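Local coordinates for transcriptional regulator URE2 (Saccharomyces cerevisiae, PDB 1G6W), which represses nitrogen catabolism genes by holding the GATA transcriptional activators in the cytoplasm, and has glutathione peroxidase activity in its GST-like globular region, at residues 22-27 / 72-77; 64-69 / 82-87. One frame throughout, in Å; residues are numbered along the deposited sequence.

Contact 1 (22-27 / 72-77); sequences TLFSHR and VPALID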
loop_
_atom_site.group_PDB
_atom_site.type_symbol
_atom_site.label_atom_id
_atom_site.label_comp_id
_atom_site.label_asym_id
_atom_site.label_seq_id
_atom_site.Cartn_x
_atom_site.Cartn_y
_atom_site.Cartn_z
ATOM N N THR B 22 -2.442 -18.078 11.893
ATOM C CA THR B 22 -2.133 -17.413 13.162
ATOM C C THR B 22 -1.928 -15.943 12.857
ATOM O O THR B 22 -1.099 -15.579 12.030
ATOM C CB THR B 22 -0.840 -17.913 13.834
ATOM O OG1 THR B 22 -0.977 -19.288 14.200
ATOM C CG2 THR B 22 -0.563 -17.091 15.091
ATOM N N LEU B 23 -2.679 -15.096 13.537
ATOM C CA LEU B 23 -2.572 -13.669 13.318
ATOM C C LEU B 23 -1.949 -12.958 14.506
ATOM O O LEU B 23 -2.485 -13.018 15.612
ATOM C CB LEU B 23 -3.956 -13.075 13.061
ATOM C CG LEU B 23 -4.018 -11.548 12.982
ATOM C CD1 LEU B 23 -3.392 -11.100 11.677
ATOM C CD2 LEU B 23 -5.461 -11.071 13.079
ATOM N N PHE B 24 -0.814 -12.298 14.282
ATOM C CA PHE B 24 -0.172 -11.525 15.337
ATOM C C PHE B 24 -0.757 -10.134 15.190
ATOM O O PHE B 24 -0.701 -9.552 14.112
ATOM C CB PHE B 24 1.346 -11.474 15.159
ATOM C CG PHE B 24 2.023 -12.800 15.354
ATOM C CD1 PHE B 24 2.205 -13.672 14.281
ATOM C CD2 PHE B 24 2.459 -13.191 16.613
ATOM C CE1 PHE B 24 2.813 -14.916 14.464
ATOM C CE2 PHE B 24 3.067 -14.431 16.803
ATOM C CZ PHE B 24 3.243 -15.297 15.724
ATOM N N SER B 25 -1.330 -9.608 16.265
ATOM C CA SER B 25 -1.955 -8.291 16.214
ATOM C C SER B 25 -1.748 -7.513 17.513
ATOM O O SER B 25 -0.785 -7.733 18.249
ATOM C CB SER B 25 -3.459 -8.464 15.926
ATOM O OG SER B 25 -4.132 -7.228 15.748
ATOM N N HIS B 26 -2.664 -6.592 17.780
ATOM C CA HIS B 26 -2.617 -5.774 18.980
ATOM C C HIS B 26 -3.944 -5.031 19.035
ATOM O O HIS B 26 -4.384 -4.445 18.038
ATOM C CB HIS B 26 -1.447 -4.786 18.914
ATOM C CG HIS B 26 -1.199 -4.054 20.198
ATOM N ND1 HIS B 26 -2.075 -3.116 20.704
ATOM C CD2 HIS B 26 -0.171 -4.122 21.077
ATOM C CE1 HIS B 26 -1.595 -2.637 21.838
ATOM N NE2 HIS B 26 -0.443 -3.231 22.087
ATOM N N ARG B 27 -4.576 -5.066 20.201
ATOM C CA ARG B 27 -5.873 -4.438 20.403
ATOM C C ARG B 27 -5.983 -2.986 19.968
ATOM O O ARG B 27 -7.082 -2.513 19.692
ATOM C CB ARG B 27 -6.290 -4.581 21.868
ATOM C CG ARG B 27 -6.376 -6.031 22.339
ATOM C CD ARG B 27 -6.955 -6.130 23.750
ATOM N NE ARG B 27 -7.138 -7.516 24.185
ATOM C CZ ARG B 27 -6.145 -8.345 24.494
ATOM N NH1 ARG B 27 -4.884 -7.932 24.422
ATOM N NH2 ARG B 27 -6.409 -9.591 24.873
ATOM N N VAL B 72 2.836 -5.097 13.673
ATOM C CA VAL B 72 1.627 -5.888 13.480
ATOM C C VAL B 72 0.776 -5.146 12.447
ATOM O O VAL B 72 0.886 -3.926 12.311
ATOM C CB VAL B 72 0.834 -6.053 14.808
ATOM C CG1 VAL B 72 1.564 -7.014 15.727
ATOM C CG2 VAL B 72 0.644 -4.704 15.490
ATOM N N PRO B 73 -0.083 -5.863 11.708
ATOM C CA PRO B 73 -0.344 -7.306 11.744
ATOM C C PRO B 73 0.576 -8.140 10.867
ATOM O O PRO B 73 1.179 -7.650 9.912
ATOM C CB PRO B 73 -1.776 -7.393 11.252
ATOM C CG PRO B 73 -1.766 -6.363 10.146
ATOM C CD PRO B 73 -1.029 -5.191 10.794
ATOM N N ALA B 74 0.661 -9.417 11.202
ATOM C CA ALA B 74 1.463 -10.371 10.455
ATOM C C ALA B 74 0.623 -11.635 10.420
ATOM O O ALA B 74 0.075 -12.046 11.444
ATOM C CB ALA B 74 2.773 -10.628 11.162
ATOM N N LEU B 75 0.495 -12.239 9.246
ATOM C CA LEU B 75 -0.291 -13.455 9.128
ATOM C C LEU B 75 0.571 -14.649 8.752
ATOM O O LEU B 75 1.414 -14.566 7.861
ATOM C CB LEU B 75 -1.388 -13.290 8.079
ATOM C CG LEU B 75 -2.345 -14.483 7.988
ATOM C CD1 LEU B 75 -3.086 -14.620 9.306
ATOM C CD2 LEU B 75 -3.328 -14.299 6.840
ATOM N N ILE B 76 0.365 -15.763 9.443
ATOM C CA ILE B 76 1.106 -16.963 9.124
ATOM C C ILE B 76 0.166 -18.019 8.550
ATOM O O ILE B 76 -0.807 -18.431 9.186
ATOM C CB ILE B 76 1.849 -17.521 10.354
ATOM C CG1 ILE B 76 2.912 -16.515 10.795
ATOM C CG2 ILE B 76 2.522 -18.843 10.004
ATOM C CD1 ILE B 76 3.721 -16.962 11.971
ATOM N N ASP B 77 0.463 -18.421 7.322
ATOM C CA ASP B 77 -0.305 -19.426 6.611
ATOM C C ASP B 77 0.368 -20.761 6.903
ATOM O O ASP B 77 1.334 -21.142 6.238
ATOM C CB ASP B 77 -0.259 -19.139 5.109
ATOM C CG ASP B 77 -1.221 -19.991 4.322
ATOM O OD1 ASP B 77 -1.347 -21.199 4.632
ATOM O OD2 ASP B 77 -1.843 -19.447 3.381
#
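Phe24 and Ala74 form one of the two hydrogen-bonded pairs of two antiparallel strands, 22-25 and 74-77, whose axes run at 168° to each other. Phe24 N donates to Ala74 O at 3.0 Å, and Ala74 N returns a bond to Phe24 O at 3.2 Å. At the next hydrogen-bonded pair, Ile76 N reaches Thr22 O at 3.0 Å, while Thr22 N bonds to Ile76 O. Leu23 and Leu75 make the non-hydrogen-bonded pair between them, with CA atoms 4.8 Å apart.

The side chains divide between two faces. On the face of Phe24, Ala74 and Ile76, CG1 of Ile76 stands anti to its own carbonyl carbon (chi1 -65°), and the extended chain carries CD1 to the rim of the Phe24 ring, where it lies in the ring plane 3.4 Å from CE1. The other face belongs to the leucines: CD1 of Leu75 lies 4.2 Å from CB of Leu23, and CD1 of Leu23 rests alongside CB of Pro73.

Past the regular pairing, the cis peptide bond before Pro73 turns the chain, yet Pro73 CA still makes a C-H...O contact with Phe24 O at 3.3 Å. Val72, a glutathione-binding residue of this thioredoxin-like domain, turns its side chain onto the end of strand 22-25 and the residue after it: CG1 lies 3.5 Å from Ser25 O, and CG2 touches CB of His26. A cis-proline at the start of this strand is a hallmark of the thioredoxin fold.

Farther out, Phe12 and Phe63 pack edge-to-face with Phe24. Helices 30-41 and 88-103 cover the leucine face, and strands 46-50 and 83-85 extend the sheet on the two flanks.

Contact 2 (64-69 / 82-87); sequences VSVNPN and NLSIWE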
loop_
_atom_site.group_PDB
_atom_site.type_symbol
_atom_site.label_atom_id
_atom_site.label_comp_id
_atom_site.label_asym_id
_atom_site.label_seq_id
_atom_site.Cartn_x
_atom_site.Cartn_y
_atom_site.Cartn_z
ATOM N N VAL B 64 10.935 -11.734 14.219
ATOM C CA VAL B 64 11.570 -10.835 13.262
ATOM C C VAL B 64 12.021 -11.560 11.993
ATOM O O VAL B 64 12.036 -10.972 10.906
ATOM C CB VAL B 64 12.806 -10.131 13.882
ATOM C CG1 VAL B 64 13.421 -9.164 12.867
ATOM C CG2 VAL B 64 12.404 -9.391 15.161
ATOM N N SER B 65 12.388 -12.832 12.125
ATOM C CA SER B 65 12.848 -13.604 10.971
ATOM C C SER B 65 11.713 -13.910 10.002
ATOM O O SER B 65 11.942 -14.275 8.852
ATOM C CB SER B 65 13.483 -14.919 11.426
ATOM O OG SER B 65 14.634 -14.677 12.214
ATOM N N VAL B 66 10.486 -13.754 10.470
ATOM C CA VAL B 66 9.336 -14.036 9.634
ATOM C C VAL B 66 8.629 -12.731 9.253
ATOM O O VAL B 66 7.847 -12.687 8.305
ATOM C CB VAL B 66 8.383 -15.023 10.376
ATOM C CG1 VAL B 66 7.316 -14.274 11.156
ATOM C CG2 VAL B 66 7.790 -16.005 9.389
ATOM N N ASN B 67 8.930 -11.664 9.990
ATOM C CA ASN B 67 8.350 -10.344 9.736
ATOM C C ASN B 67 9.410 -9.282 10.012
ATOM O O ASN B 67 9.424 -8.655 11.072
ATOM C CB ASN B 67 7.130 -10.123 10.631
ATOM C CG ASN B 67 6.654 -8.685 10.626
ATOM O OD1 ASN B 67 6.968 -7.911 9.715
ATOM N ND2 ASN B 67 5.879 -8.320 11.641
ATOM N N PRO B 68 10.303 -9.053 9.038
ATOM C CA PRO B 68 11.388 -8.076 9.151
ATOM C C PRO B 68 11.076 -6.735 9.800
ATOM O O PRO B 68 11.858 -6.261 10.619
ATOM C CB PRO B 68 11.894 -7.942 7.707
ATOM C CG PRO B 68 10.709 -8.363 6.874
ATOM C CD PRO B 68 10.188 -9.536 7.652
ATOM N N ASN B 69 9.941 -6.131 9.457
ATOM C CA ASN B 69 9.573 -4.827 10.011
ATOM C C ASN B 69 9.219 -4.839 11.510
ATOM O O ASN B 69 9.198 -3.790 12.155
ATOM C CB ASN B 69 8.411 -4.244 9.211
ATOM C CG ASN B 69 8.241 -2.758 9.428
ATOM O OD1 ASN B 69 7.214 -2.188 9.066
ATOM N ND2 ASN B 69 9.253 -2.116 10.005
ATOM N N ASN B 82 4.030 -22.587 6.809
ATOM C CA ASN B 82 4.243 -21.450 7.701
ATOM C C ASN B 82 4.610 -20.140 7.010
ATOM O O ASN B 82 5.282 -19.291 7.595
ATOM C CB ASN B 82 5.303 -21.796 8.747
ATOM C CG ASN B 82 4.929 -23.018 9.561
ATOM O OD1 ASN B 82 3.819 -23.110 10.079
ATOM N ND2 ASN B 82 5.855 -23.964 9.678
ATOM N N LEU B 83 4.162 -19.973 5.769
ATOM C CA LEU B 83 4.433 -18.747 5.033
ATOM C C LEU B 83 3.968 -17.599 5.912
ATOM O O LEU B 83 2.990 -17.737 6.636
ATOM C CB LEU B 83 3.655 -18.730 3.713
ATOM C CG LEU B 83 3.584 -17.380 2.991
ATOM C CD1 LEU B 83 4.980 -16.911 2.602
ATOM C CD2 LEU B 83 2.691 -17.511 1.764
ATOM N N SER B 84 4.663 -16.471 5.841
ATOM C CA SER B 84 4.316 -15.305 6.648
ATOM C C SER B 84 4.146 -14.020 5.829
ATOM O O SER B 84 5.114 -13.519 5.262
ATOM C CB SER B 84 5.399 -15.097 7.706
ATOM O OG SER B 84 5.457 -13.750 8.146
ATOM N N ILE B 85 2.920 -13.499 5.763
ATOM C CA ILE B 85 2.637 -12.260 5.041
ATOM C C ILE B 85 2.588 -11.171 6.114
ATOM O O ILE B 85 1.775 -11.254 7.031
ATOM C CB ILE B 85 1.281 -12.329 4.305
ATOM C CG1 ILE B 85 1.200 -13.596 3.446
ATOM C CG2 ILE B 85 1.130 -11.127 3.379
ATOM C CD1 ILE B 85 0.926 -14.868 4.204
ATOM N N TRP B 86 3.436 -10.147 5.997
ATOM C CA TRP B 86 3.519 -9.106 7.029
ATOM C C TRP B 86 3.065 -7.651 6.798
ATOM O O TRP B 86 3.490 -6.748 7.525
ATOM C CB TRP B 86 4.943 -9.088 7.594
ATOM C CG TRP B 86 6.014 -9.098 6.531
ATOM C CD1 TRP B 86 6.475 -10.179 5.841
ATOM C CD2 TRP B 86 6.735 -7.965 6.031
ATOM N NE1 TRP B 86 7.440 -9.794 4.943
ATOM C CE2 TRP B 86 7.619 -8.439 5.038
ATOM C CE3 TRP B 86 6.719 -6.595 6.327
ATOM C CZ2 TRP B 86 8.483 -7.591 4.334
ATOM C CZ3 TRP B 86 7.579 -5.748 5.626
ATOM C CH2 TRP B 86 8.450 -6.254 4.640
ATOM N N GLU B 87 2.223 -7.407 5.803
ATOM C CA GLU B 87 1.702 -6.061 5.576
ATOM C C GLU B 87 0.206 -6.268 5.414
ATOM O O GLU B 87 -0.212 -7.135 4.636
ATOM C CB GLU B 87 2.294 -5.429 4.312
ATOM C CG GLU B 87 3.593 -4.658 4.534
ATOM C CD GLU B 87 3.479 -3.567 5.609
ATOM O OE1 GLU B 87 3.513 -3.903 6.815
ATOM O OE2 GLU B 87 3.355 -2.376 5.253
#
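The loop that follows helix 61-64 in the thioredoxin-like domain packs against edge strand 83-85 and the residues just after it, chiefly through Pro68 and Trp86. Pro68 sits over one face of the indole, its CG 3.7 Å from the centroid of the six-membered ring, a CH-pi contact offset toward the rim. Asn67 crosses the same side chain obliquely, its amide plane 27° from the ring plane, with OD1 3.2 Å from Trp86 CB. The far end of that amide is fixed by a hydrogen bond from ND2 to Arg71 O. CG of Trp86 lies between its backbone N and carbonyl carbon (chi1 47°), which lifts the indole toward the loop.

The polar link is Ser84 OG to Val66 O, a 2.6 Å hydrogen bond in which the donor stands above the carbonyl plane, 48° out of it. CG1 of Val66 lies 3.6 Å from the same Ser84 OG.

Trp122 of the second subunit meets Trp86 edge-to-face, and its Val165 packs on Pro68. Just after Trp86 comes Glu87, a glutathione-binding residue at the N-cap of helix 88-103, an arrangement characteristic of the glutathione site in the GST fold.

Contacts 1 and 2 lie with their centres about 9 Å apart in the N-terminal, thioredoxin-like domain. Their segments alternate along the chain, in the order 22-27, 64-69, 72-77, 82-87, so the loop of contact 2 leads into the second strand of contact 1. Strands 74-77 and 83-85 are antiparallel neighbours in the mixed four-stranded sheet, probably joined by backbone hydrogen bonds from Leu75 N to Ile85 O and from Asp77 N to Leu83 O. Contact 1 thus forms the sheet's interior, while contact 2 links its edge strand to a loop at the dimer interface. Between them they supply Val72 and Glu87 to the glutathione site.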